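Local coordinates for protein Methylcobalamin\: coenzyme M methyltransferase (Methanosarcina mazei, PDB 4AY8) that catalyses transfer of a methyl group from a methylated corrinoid to coenzyme M at a zinc site, a reaction of methanogenesis, at residues 39-44 / 325-330; 113-118 / 182-187; 304-309 / 337-342. All blocks are in the same frame, centred on the assembly; numbering follows the deposited sequence.

Contact 1. Residues 39-44 / 325-330. With ZN (zinc ion), chain D; COM (1-thioethanesulfonic acid), chain C.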
ATOM      1  N   THR A  39      -8.982  -0.650  -0.023  1.00  5.43           N
ATOM      2  CA  THR A  39     -10.171  -0.117  -0.678  1.00  5.63           C
ATOM      3  C   THR A  39     -11.499  -0.679  -0.201  1.00  6.23           C
ATOM      4  O   THR A  39     -12.531  -0.414  -0.817  1.00  6.24           O
ATOM      5  CB  THR A  39     -10.127  -0.375  -2.190  1.00  5.83           C
ATOM      6  OG1 THR A  39      -9.975  -1.783  -2.430  1.00  4.49           O
ATOM      7  CG2 THR A  39      -8.994   0.432  -2.838  1.00  5.27           C
ATOM      8  N   GLY A  40     -11.492  -1.444   0.882  1.00  7.05           N
ATOM      9  CA  GLY A  40     -12.744  -1.987   1.431  1.00  7.57           C
ATOM     10  C   GLY A  40     -13.612  -0.944   2.126  1.00  7.73           C
ATOM     11  O   GLY A  40     -13.192  -0.328   3.111  1.00  8.31           O
ATOM     12  N   ILE A  41     -14.830  -0.743   1.633  1.00  7.88           N
ATOM     13  CA  ILE A  41     -15.747   0.207   2.280  1.00  7.84           C
ATOM     14  C   ILE A  41     -17.121  -0.409   2.569  1.00  8.35           C
ATOM     15  O   ILE A  41     -17.630  -1.225   1.791  1.00  8.17           O
ATOM     16  CB  ILE A  41     -15.877   1.539   1.496  1.00  7.94           C
ATOM     17  CG1 ILE A  41     -16.514   1.327   0.120  1.00  7.88           C
ATOM     18  CG2 ILE A  41     -14.506   2.218   1.345  1.00  7.39           C
ATOM     19  CD1 ILE A  41     -16.777   2.638  -0.635  1.00  7.50           C
ATOM     20  N   VAL A  42     -17.700  -0.021   3.708  1.00  8.97           N
ATOM     21  CA  VAL A  42     -18.937  -0.619   4.224  1.00  9.21           C
ATOM     22  C   VAL A  42     -20.063  -0.559   3.202  1.00  9.81           C
ATOM     23  O   VAL A  42     -20.719  -1.563   2.930  1.00  9.53           O
ATOM     24  CB  VAL A  42     -19.372   0.032   5.560  1.00  9.61           C
ATOM     25  CG1 VAL A  42     -20.733  -0.483   6.014  1.00  9.21           C
ATOM     26  CG2 VAL A  42     -18.314  -0.221   6.653  1.00  9.48           C
ATOM     27  N   GLU A  43     -20.265   0.608   2.611  1.00 10.57           N
ATOM     28  CA  GLU A  43     -21.305   0.766   1.630  1.00 11.12           C
ATOM     29  C   GLU A  43     -21.200  -0.279   0.516  1.00 11.14           C
ATOM     30  O   GLU A  43     -22.217  -0.797   0.057  1.00 10.96           O
ATOM     31  CB  GLU A  43     -21.307   2.186   1.054  1.00 11.43           C
ATOM     32  CG  GLU A  43     -22.424   2.382   0.059  1.00 13.04           C
ATOM     33  CD  GLU A  43     -22.584   3.810  -0.431  1.00 13.80           C
ATOM     34  OE1 GLU A  43     -21.957   4.736   0.124  1.00 12.42           O
ATOM     35  OE2 GLU A  43     -23.364   3.983  -1.390  1.00 14.57           O
ATOM     36  N   LEU A  44     -19.983  -0.610   0.089  1.00 11.26           N
ATOM     37  CA  LEU A  44     -19.822  -1.646  -0.940  1.00 11.31           C
ATOM     38  C   LEU A  44     -19.957  -3.081  -0.393  1.00 11.41           C
ATOM     39  O   LEU A  44     -20.431  -3.968  -1.108  1.00 10.71           O
ATOM     40  CB  LEU A  44     -18.515  -1.470  -1.728  1.00 11.13           C
ATOM     41  CG  LEU A  44     -18.507  -0.234  -2.632  1.00 10.49           C
ATOM     42  CD1 LEU A  44     -17.205  -0.086  -3.428  1.00  9.97           C
ATOM     43  CD2 LEU A  44     -19.685  -0.239  -3.570  1.00 10.85           C
ATOM     44  N   CYS A 325      -3.850   7.583   2.476  1.00  4.62           N
ATOM     45  CA  CYS A 325      -3.647   6.347   3.243  1.00  5.07           C
ATOM     46  C   CYS A 325      -4.788   5.396   2.870  1.00  4.91           C
ATOM     47  O   CYS A 325      -5.464   5.594   1.848  1.00  4.66           O
ATOM     48  CB  CYS A 325      -3.626   6.650   4.756  1.00  5.64           C
ATOM     49  SG  CYS A 325      -2.977   5.334   5.832  1.00  7.21           S
ATOM     50  N   GLY A 326      -4.984   4.353   3.664  1.00  4.96           N
ATOM     51  CA  GLY A 326      -6.125   3.461   3.497  1.00  5.00           C
ATOM     52  C   GLY A 326      -7.422   4.253   3.463  1.00  4.87           C
ATOM     53  O   GLY A 326      -7.577   5.224   4.184  1.00  4.02           O
ATOM     54  N   ILE A 327      -8.352   3.854   2.606  1.00  5.41           N
ATOM     55  CA  ILE A 327      -9.678   4.464   2.611  1.00  5.25           C
ATOM     56  C   ILE A 327     -10.367   4.047   3.905  1.00  5.72           C
ATOM     57  O   ILE A 327     -10.366   2.871   4.265  1.00  5.04           O
ATOM     58  CB  ILE A 327     -10.513   4.045   1.399  1.00  5.36           C
ATOM     59  CG1 ILE A 327      -9.766   4.392   0.098  1.00  5.94           C
ATOM     60  CG2 ILE A 327     -11.924   4.707   1.439  1.00  3.95           C
ATOM     61  CD1 ILE A 327     -10.514   4.028  -1.188  1.00  4.18           C
ATOM     62  N   ALA A 328     -10.892   5.020   4.639  1.00  6.27           N
ATOM     63  CA  ALA A 328     -11.635   4.723   5.866  1.00  7.10           C
ATOM     64  C   ALA A 328     -12.894   3.942   5.476  1.00  7.23           C
ATOM     65  O   ALA A 328     -13.599   4.309   4.545  1.00  7.48           O
ATOM     66  CB  ALA A 328     -11.988   6.005   6.620  1.00  6.48           C
ATOM     67  N   PRO A 329     -13.149   2.838   6.166  1.00  7.95           N
ATOM     68  CA  PRO A 329     -14.218   1.938   5.788  1.00  8.13           C
ATOM     69  C   PRO A 329     -15.606   2.599   5.738  1.00  8.06           C
ATOM     70  O   PRO A 329     -16.436   2.179   4.950  1.00  7.63           O
ATOM     71  CB  PRO A 329     -14.151   0.850   6.860  1.00  8.25           C
ATOM     72  CG  PRO A 329     -12.759   0.866   7.315  1.00  8.81           C
ATOM     73  CD  PRO A 329     -12.346   2.302   7.277  1.00  8.60           C
HETATM   74  N   MSE A 330     -15.835   3.632   6.550  1.00  8.29           N
HETATM   75  CA  MSE A 330     -17.113   4.337   6.555  1.00  8.51           C
HETATM   76  C   MSE A 330     -17.202   5.397   5.455  1.00  8.05           C
HETATM   77  O   MSE A 330     -18.215   6.086   5.330  1.00  7.18           O
HETATM   78  CB  MSE A 330     -17.382   4.970   7.922  1.00  9.37           C
HETATM   79  CG  MSE A 330     -17.507   3.966   9.071  1.00 12.44           C
HETATM   80 SE   MSE A 330     -18.900   2.616   8.762  1.00 20.72          SE
HETATM   81  CE  MSE A 330     -20.443   3.767   8.467  1.00 17.64           C
TER
HETATM   82 ZN    ZN D 600      -0.707   4.632   5.651  1.00 16.99          ZN
HETATM   83  C1  COM C 500      -2.026   1.967   5.309  1.00 14.72           C
HETATM   84  C2  COM C 500      -2.546   0.558   5.559  1.00 15.33           C
HETATM   85  S1  COM C 500      -0.548   2.375   6.310  1.00 13.21           S
HETATM   86  S2  COM C 500      -3.948   0.184   4.717  1.00 14.55           S
HETATM   87  O1S COM C 500      -5.089   0.894   5.290  1.00 14.69           O
HETATM   88  O2S COM C 500      -4.176  -1.265   4.928  1.00 16.57           O
HETATM   89  O3S COM C 500      -3.868   0.469   3.285  1.00 13.55           O
HETATM   90  O   HOH W   1     -18.686   3.057   3.346  1.00  8.07           O
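The carbonyl oxygen of Pro-329 is held by Val-42 N at the start of helix 42-48 and by a water. Val-42 N donates to Pro-329 O over 2.8 Å in a nearly straight bond, 171° at the hydrogen, while Pro-329 O also accepts from the water at 2.9 Å. That water in turn takes the N-H of Glu-43, its oxygen lying 3.0 Å from Glu-43 N. The CA-H of Ile-41, the N-cap residue, adds a weaker approach to the same carbonyl. Pro-329 thus serves the first N-H groups of the helix, one directly and one through water.

Beyond this polar knot the two segments run almost parallel and meet through branched side chains. Ile-41 holds CG1 between its backbone N and carbonyl carbon (chi1 65°), sending that arm away and presenting CG2 to Ile-327 CG2 at 3.6 Å. The delta methyl of Ile-327 faces the backbone of Thr-39. At the outer end the chain of selenomethionine Met-330 bends back twice, bringing its SE to 3.6 Å from Val-42 CG2.

Toward the barrel centre segment 325-330 reaches the ligands. Cys-325 SG binds zinc at 2.4 Å, alongside His-246, Cys-248 and sulfur S1 of coenzyme M. Gly-326, with no side chain, lets its CA come within 3.3 Å of sulfonate oxygen O1S of coenzyme M. Gln-38, which binds coenzyme M, is hydrogen-bonded to Ile-327, including Gln-38 NE2 to Ile-327 O. The arrangement belongs to the zinc site, which probably activates the coenzyme M sulfur, at the mouth of the TIM barrel.

Contact 2. Residues 113-118 / 182-187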
ATOM      1  N   LYS A 113      12.106 -10.746  22.686  1.00 17.90           N
ATOM      2  CA  LYS A 113      13.378 -10.723  23.432  1.00 19.07           C
ATOM      3  C   LYS A 113      14.602 -11.093  22.591  1.00 18.68           C
ATOM      4  O   LYS A 113      15.684 -10.556  22.777  1.00 18.75           O
ATOM      5  CB  LYS A 113      13.282 -11.673  24.626  1.00 19.87           C
ATOM      6  CG  LYS A 113      12.298 -11.211  25.699  1.00 23.14           C
ATOM      7  CD  LYS A 113      11.499 -12.376  26.279  1.00 26.74           C
ATOM      8  CE  LYS A 113      10.714 -11.957  27.513  1.00 29.01           C
ATOM      9  NZ  LYS A 113      11.595 -11.824  28.720  1.00 31.00           N
ATOM     10  N   ASP A 114      14.425 -12.026  21.668  1.00 18.61           N
ATOM     11  CA  ASP A 114      15.529 -12.555  20.883  1.00 18.21           C
ATOM     12  C   ASP A 114      14.944 -13.212  19.643  1.00 17.74           C
ATOM     13  O   ASP A 114      13.733 -13.391  19.546  1.00 17.16           O
ATOM     14  CB  ASP A 114      16.306 -13.593  21.698  1.00 18.39           C
ATOM     15  CG  ASP A 114      15.437 -14.765  22.113  1.00 18.90           C
ATOM     16  OD1 ASP A 114      15.092 -15.598  21.250  1.00 18.43           O
ATOM     17  OD2 ASP A 114      15.075 -14.842  23.304  1.00 22.20           O
ATOM     18  N   LEU A 115      15.812 -13.588  18.715  1.00 17.68           N
ATOM     19  CA  LEU A 115      15.383 -14.105  17.432  1.00 17.98           C
ATOM     20  C   LEU A 115      15.541 -15.630  17.317  1.00 18.00           C
ATOM     21  O   LEU A 115      15.399 -16.193  16.237  1.00 17.46           O
ATOM     22  CB  LEU A 115      16.141 -13.389  16.309  1.00 17.98           C
ATOM     23  CG  LEU A 115      15.773 -11.904  16.184  1.00 18.80           C
ATOM     24  CD1 LEU A 115      16.583 -11.222  15.077  1.00 17.37           C
ATOM     25  CD2 LEU A 115      14.250 -11.746  15.964  1.00 17.82           C
ATOM     26  N   GLU A 116      15.812 -16.290  18.437  1.00 18.69           N
ATOM     27  CA  GLU A 116      15.922 -17.751  18.452  1.00 19.26           C
ATOM     28  C   GLU A 116      14.673 -18.351  17.816  1.00 19.17           C
ATOM     29  O   GLU A 116      13.558 -18.188  18.324  1.00 18.85           O
ATOM     30  CB  GLU A 116      16.110 -18.273  19.885  1.00 19.52           C
ATOM     31  CG  GLU A 116      16.295 -19.792  19.982  1.00 21.50           C
ATOM     32  CD  GLU A 116      16.734 -20.278  21.375  1.00 23.29           C
ATOM     33  OE1 GLU A 116      16.689 -19.493  22.353  1.00 23.67           O
ATOM     34  OE2 GLU A 116      17.129 -21.461  21.483  1.00 25.76           O
ATOM     35  N   GLY A 117      14.863 -18.987  16.667  1.00 19.37           N
ATOM     36  CA  GLY A 117      13.793 -19.706  15.984  1.00 19.43           C
ATOM     37  C   GLY A 117      13.135 -18.943  14.852  1.00 19.42           C
ATOM     38  O   GLY A 117      12.257 -19.481  14.176  1.00 19.56           O
ATOM     39  N   ALA A 118      13.570 -17.706  14.622  1.00 19.23           N
ATOM     40  CA  ALA A 118      12.884 -16.796  13.689  1.00 19.11           C
ATOM     41  C   ALA A 118      13.070 -17.028  12.175  1.00 19.14           C
ATOM     42  O   ALA A 118      12.461 -16.325  11.370  1.00 20.10           O
ATOM     43  CB  ALA A 118      13.233 -15.342  14.036  1.00 18.70           C
ATOM     44  N   GLU A 182      19.040  -5.425  13.048  1.00 11.25           N
ATOM     45  CA  GLU A 182      19.402  -5.745  11.684  1.00 11.37           C
ATOM     46  C   GLU A 182      19.006  -7.162  11.316  1.00 10.97           C
ATOM     47  O   GLU A 182      18.519  -7.391  10.211  1.00 10.11           O
ATOM     48  CB  GLU A 182      20.894  -5.534  11.440  1.00 11.61           C
ATOM     49  CG  GLU A 182      21.286  -4.078  11.326  1.00 12.16           C
ATOM     50  CD  GLU A 182      22.671  -3.906  10.760  1.00 13.44           C
ATOM     51  OE1 GLU A 182      22.878  -4.283   9.595  1.00 14.38           O
ATOM     52  OE2 GLU A 182      23.551  -3.398  11.480  1.00 14.39           O
ATOM     53  N   GLN A 183      19.226  -8.108  12.226  1.00 10.68           N
ATOM     54  CA  GLN A 183      18.843  -9.492  11.974  1.00 10.87           C
ATOM     55  C   GLN A 183      17.340  -9.609  11.773  1.00  9.83           C
ATOM     56  O   GLN A 183      16.890 -10.316  10.877  1.00  9.11           O
ATOM     57  CB  GLN A 183      19.291 -10.426  13.111  1.00 11.82           C
ATOM     58  CG  GLN A 183      20.784 -10.794  13.072  1.00 14.89           C
ATOM     59  CD  GLN A 183      21.240 -11.557  14.317  1.00 18.65           C
ATOM     60  OE1 GLN A 183      20.551 -11.580  15.337  1.00 22.02           O
ATOM     61  NE2 GLN A 183      22.402 -12.194  14.226  1.00 19.22           N
ATOM     62  N   ALA A 184      16.565  -8.930  12.616  1.00  8.88           N
ATOM     63  CA  ALA A 184      15.113  -8.921  12.471  1.00  8.41           C
ATOM     64  C   ALA A 184      14.731  -8.319  11.113  1.00  8.20           C
ATOM     65  O   ALA A 184      13.872  -8.844  10.400  1.00  8.19           O
ATOM     66  CB  ALA A 184      14.454  -8.135  13.604  1.00  7.39           C
ATOM     67  N   LEU A 185      15.367  -7.209  10.760  1.00  8.01           N
ATOM     68  CA  LEU A 185      15.087  -6.570   9.490  1.00  7.93           C
ATOM     69  C   LEU A 185      15.417  -7.480   8.296  1.00  7.78           C
ATOM     70  O   LEU A 185      14.699  -7.465   7.305  1.00  7.28           O
ATOM     71  CB  LEU A 185      15.827  -5.242   9.380  1.00  7.85           C
ATOM     72  CG  LEU A 185      15.172  -4.098  10.143  1.00  8.53           C
ATOM     73  CD1 LEU A 185      16.165  -2.940  10.339  1.00  8.84           C
ATOM     74  CD2 LEU A 185      13.894  -3.636   9.451  1.00  8.02           C
ATOM     75  N   ASP A 186      16.492  -8.269   8.386  1.00  7.92           N
ATOM     76  CA  ASP A 186      16.890  -9.130   7.263  1.00  8.49           C
ATOM     77  C   ASP A 186      15.900 -10.301   7.063  1.00  7.97           C
ATOM     78  O   ASP A 186      15.548 -10.661   5.941  1.00  7.81           O
ATOM     79  CB  ASP A 186      18.313  -9.661   7.444  1.00  8.42           C
ATOM     80  CG  ASP A 186      19.370  -8.575   7.314  1.00 10.47           C
ATOM     81  OD1 ASP A 186      19.103  -7.526   6.687  1.00 10.52           O
ATOM     82  OD2 ASP A 186      20.474  -8.770   7.861  1.00 12.28           O
ATOM     83  N   ILE A 187      15.458 -10.885   8.168  1.00  7.84           N
ATOM     84  CA  ILE A 187      14.462 -11.935   8.128  1.00  7.81           C
ATOM     85  C   ILE A 187      13.158 -11.392   7.538  1.00  7.50           C
ATOM     86  O   ILE A 187      12.556 -12.012   6.648  1.00  7.18           O
ATOM     87  CB  ILE A 187      14.212 -12.501   9.543  1.00  8.04           C
ATOM     88  CG1 ILE A 187      15.425 -13.324  10.005  1.00  8.40           C
ATOM     89  CG2 ILE A 187      12.951 -13.325   9.565  1.00  6.66           C
ATOM     90  CD1 ILE A 187      15.437 -13.620  11.501  1.00  8.40           C
TER
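The peptide plane joining Gln-183 to Ala-184 carries a methyl group on one face: Leu-115 CD1 sits above Ala-184 N at 3.4 Å. The same methyl touches Gln-183 CB, also at 3.4 Å, and comes up to the Gln-183 side-chain amide on its oxygen side, 4.0 Å from OE1. A further flat group, the carbonyl of Ala-118, meets the helix through its oxygen, where Ile-187 CG2 lies 3.5 Å from Ala-118 O.

Leu-115 gets its methyl there by an outstretched shape. Its CG lies opposite the carbonyl carbon (chi1 -67°) and CD1 continues the chain anti to CA; CD1 makes every close contact of Leu-115 with residues 182-187, fitting between Gln-183 and Ala-184 and approaching Ile-187 one turn further along the helix. Ala-118 joins from the far end of the loop, its CB 3.8 Å from Ile-187 CD1. No hydrogen bond crosses the contact.

The loop segment is held in shape by its own bonds. A type II turn spans Leu-115 to Ala-118, closed by Ala-118 N on Leu-115 O at 2.9 Å, with Gly-117 at the positive phi (99°) that suits glycine. Overlapping its start, Asp-114 OD1 accepts from Glu-116 N at 3.0 Å with its anti lone pair, an Asx turn. Together the two turns aim Leu-115 and Ala-118 at the helix.

Val-165 of helix 157-165 also packs on Leu-115 and Ala-184, and Met-91 and Val-120 touch Ile-187. On the helix flank turned to helix 221-238, Glu-182 and Asp-186 form salt bridges with Arg-231. The contact is a peripheral loop closing on helix 178-202, one of the outer helices of the TIM barrel in the uroporphyrinogen decarboxylase family.

Contact 3. Residues 304-309 / 337-342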
ATOM      1  N   ASP A 304     -17.119  18.574  -2.767  1.00  8.03           N
ATOM      2  CA  ASP A 304     -16.386  19.716  -3.336  1.00  8.54           C
ATOM      3  C   ASP A 304     -15.004  19.895  -2.745  1.00  7.74           C
ATOM      4  O   ASP A 304     -14.110  20.378  -3.426  1.00  8.43           O
ATOM      5  CB  ASP A 304     -17.165  21.024  -3.182  1.00  9.24           C
ATOM      6  CG  ASP A 304     -18.255  21.175  -4.215  1.00 11.50           C
ATOM      7  OD1 ASP A 304     -18.486  20.212  -4.993  1.00 12.95           O
ATOM      8  OD2 ASP A 304     -18.868  22.262  -4.247  1.00 14.31           O
ATOM      9  N   LYS A 305     -14.828  19.527  -1.482  1.00  7.01           N
ATOM     10  CA  LYS A 305     -13.520  19.601  -0.834  1.00  6.48           C
ATOM     11  C   LYS A 305     -12.611  18.491  -1.366  1.00  6.21           C
ATOM     12  O   LYS A 305     -11.428  18.705  -1.614  1.00  6.27           O
ATOM     13  CB  LYS A 305     -13.670  19.481   0.679  1.00  6.41           C
ATOM     14  CG  LYS A 305     -12.392  19.641   1.494  1.00  6.62           C
ATOM     15  CD  LYS A 305     -12.606  19.096   2.907  1.00  6.93           C
ATOM     16  CE  LYS A 305     -11.403  19.297   3.817  1.00  7.14           C
ATOM     17  NZ  LYS A 305     -11.623  18.735   5.168  1.00  4.70           N
ATOM     18  N   ILE A 306     -13.168  17.304  -1.536  1.00  6.33           N
ATOM     19  CA  ILE A 306     -12.439  16.219  -2.162  1.00  6.28           C
ATOM     20  C   ILE A 306     -11.908  16.659  -3.530  1.00  6.92           C
ATOM     21  O   ILE A 306     -10.712  16.505  -3.821  1.00  5.91           O
ATOM     22  CB  ILE A 306     -13.302  14.950  -2.294  1.00  6.05           C
ATOM     23  CG1 ILE A 306     -13.584  14.378  -0.898  1.00  6.54           C
ATOM     24  CG2 ILE A 306     -12.577  13.910  -3.142  1.00  5.76           C
ATOM     25  CD1 ILE A 306     -14.771  13.429  -0.814  1.00  6.30           C
ATOM     26  N   LYS A 307     -12.789  17.220  -4.362  1.00  7.22           N
ATOM     27  CA  LYS A 307     -12.388  17.615  -5.703  1.00  8.00           C
ATOM     28  C   LYS A 307     -11.341  18.726  -5.692  1.00  8.23           C
ATOM     29  O   LYS A 307     -10.371  18.659  -6.458  1.00  7.61           O
ATOM     30  CB  LYS A 307     -13.591  18.062  -6.535  1.00  8.23           C
ATOM     31  CG  LYS A 307     -14.614  16.988  -6.831  1.00  8.91           C
ATOM     32  CD  LYS A 307     -15.715  17.617  -7.661  1.00 12.84           C
ATOM     33  CE  LYS A 307     -16.764  16.652  -8.131  1.00 14.85           C
ATOM     34  NZ  LYS A 307     -17.794  17.405  -8.939  1.00 15.41           N
ATOM     35  N   ALA A 308     -11.529  19.742  -4.838  1.00  8.11           N
ATOM     36  CA  ALA A 308     -10.576  20.858  -4.757  1.00  8.17           C
ATOM     37  C   ALA A 308      -9.195  20.355  -4.351  1.00  7.99           C
ATOM     38  O   ALA A 308      -8.171  20.731  -4.945  1.00  7.84           O
ATOM     39  CB  ALA A 308     -11.049  21.952  -3.765  1.00  7.88           C
ATOM     40  N   GLU A 309      -9.153  19.513  -3.334  1.00  7.74           N
ATOM     41  CA  GLU A 309      -7.867  19.010  -2.858  1.00  7.78           C
ATOM     42  C   GLU A 309      -7.215  18.074  -3.883  1.00  7.07           C
ATOM     43  O   GLU A 309      -6.002  18.088  -4.057  1.00  6.90           O
ATOM     44  CB  GLU A 309      -8.023  18.359  -1.487  1.00  7.89           C
ATOM     45  CG  GLU A 309      -8.429  19.391  -0.431  1.00  9.91           C
ATOM     46  CD  GLU A 309      -8.413  18.859   0.982  1.00  9.76           C
ATOM     47  OE1 GLU A 309      -8.102  17.666   1.186  1.00  9.58           O
ATOM     48  OE2 GLU A 309      -8.739  19.652   1.887  1.00 11.48           O
ATOM     49  N   LYS A 337     -16.146   8.316  -5.641  1.00  8.20           N
ATOM     50  CA  LYS A 337     -16.472   8.805  -6.982  1.00  8.71           C
ATOM     51  C   LYS A 337     -16.005  10.242  -7.192  1.00  8.47           C
ATOM     52  O   LYS A 337     -15.588  10.593  -8.287  1.00  9.10           O
ATOM     53  CB  LYS A 337     -17.979   8.712  -7.270  1.00  9.27           C
ATOM     54  CG  LYS A 337     -18.525   7.315  -7.472  1.00  9.93           C
ATOM     55  CD  LYS A 337     -20.041   7.349  -7.642  1.00 13.23           C
ATOM     56  CE  LYS A 337     -20.607   5.960  -7.863  1.00 15.47           C
ATOM     57  NZ  LYS A 337     -22.082   5.923  -8.034  1.00 16.66           N
ATOM     58  N   ALA A 338     -16.056  11.060  -6.146  1.00  8.08           N
ATOM     59  CA  ALA A 338     -15.606  12.461  -6.213  1.00  7.77           C
ATOM     60  C   ALA A 338     -14.147  12.594  -6.651  1.00  7.82           C
ATOM     61  O   ALA A 338     -13.774  13.526  -7.382  1.00  7.45           O
ATOM     62  CB  ALA A 338     -15.801  13.140  -4.854  1.00  7.61           C
ATOM     63  N   LEU A 339     -13.319  11.679  -6.163  1.00  7.75           N
ATOM     64  CA  LEU A 339     -11.900  11.665  -6.483  1.00  8.09           C
ATOM     65  C   LEU A 339     -11.712  11.425  -7.971  1.00  7.58           C
ATOM     66  O   LEU A 339     -10.926  12.097  -8.616  1.00  7.93           O
ATOM     67  CB  LEU A 339     -11.207  10.569  -5.683  1.00  8.37           C
ATOM     68  CG  LEU A 339      -9.692  10.629  -5.577  1.00 10.01           C
ATOM     69  CD1 LEU A 339      -9.249  11.911  -4.867  1.00  8.42           C
ATOM     70  CD2 LEU A 339      -9.179   9.371  -4.863  1.00 10.55           C
ATOM     71  N   VAL A 340     -12.475  10.483  -8.509  1.00  7.49           N
ATOM     72  CA  VAL A 340     -12.488  10.202  -9.939  1.00  7.36           C
ATOM     73  C   VAL A 340     -13.036  11.388 -10.738  1.00  7.63           C
ATOM     74  O   VAL A 340     -12.442  11.790 -11.741  1.00  8.06           O
ATOM     75  CB  VAL A 340     -13.295   8.918 -10.232  1.00  7.75           C
ATOM     76  CG1 VAL A 340     -13.383   8.645 -11.755  1.00  7.68           C
ATOM     77  CG2 VAL A 340     -12.683   7.739  -9.484  1.00  5.55           C
ATOM     78  N   ALA A 341     -14.131  11.988 -10.274  1.00  7.40           N
ATOM     79  CA  ALA A 341     -14.717  13.120 -10.989  1.00  7.21           C
ATOM     80  C   ALA A 341     -13.728  14.296 -11.070  1.00  6.90           C
ATOM     81  O   ALA A 341     -13.671  14.991 -12.069  1.00  6.46           O
ATOM     82  CB  ALA A 341     -16.056  13.553 -10.345  1.00  6.93           C
ATOM     83  N   ALA A 342     -12.930  14.490 -10.027  1.00  6.88           N
ATOM     84  CA  ALA A 342     -11.958  15.574 -10.006  1.00  7.01           C
ATOM     85  C   ALA A 342     -10.945  15.445 -11.149  1.00  7.26           C
ATOM     86  O   ALA A 342     -10.600  16.431 -11.805  1.00  6.55           O
ATOM     87  CB  ALA A 342     -11.252  15.627  -8.656  1.00  7.17           C
TER
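Ile-306 and Lys-307 take very different parts in packing against helix 333-346: the first fills the buried side, the second spans the more open one. Ile-306 CG2, placed anti to its own backbone N, presses on Ala-338 CB at 3.7 Å and lies over the backbone N of Leu-339, whose CD1 reaches the same methyl at 4.2 Å. Toward the C-terminal end of segment 337-342 the small methyl of Ala-342 lets the backbones come close, its CB 3.7 Å from Lys-307 CA. With alanines offering so little bulk, the axes of the two short segments pass within 8.3 Å at a crossing angle of -42°.

The outer side is looser. Lys-307, fully extended beyond CG, lays its methylenes across the alanine-lined face: CG rests 3.6 Å from Ala-338 O, and further out CE lies 3.9 Å from Ala-341 CB. Only its ammonium group is polar, and that continues past both segments to a salt bridge with Glu-345 on helix 333-346.

No hydrogen bond links the two segments. Leu-298 of helix 294-298 backs Ile-306, and Ala-310 packs on Leu-339 and Ala-342, extending the apolar layer. The chemistry is therefore that of shape-fitted hydrocarbon packing, with the one charge of the touching residues carried past the two segments and paired with Glu-345.

In the fold
Contact 1 opens early in the chain, at residues 39-44, and closes only at 325-330, after the last barrel strand, so it encloses most of the protein. Contact 2 falls wholly within that span: helix 178-202 comes back against the loop that follows strand 105-108. Contact 3 crosses contact 1, since helix 303-315 begins before 325-330 and its partner, helix 333-346, follows it. Their centres are about 16 Å apart, without touching. Contact 1 ties the N-terminal region to the loop after strand 320-323, and contact 3 packs the two helices that precede and follow that strand. Contact 2 lies across the barrel from contact 3, centres about 44 Å apart.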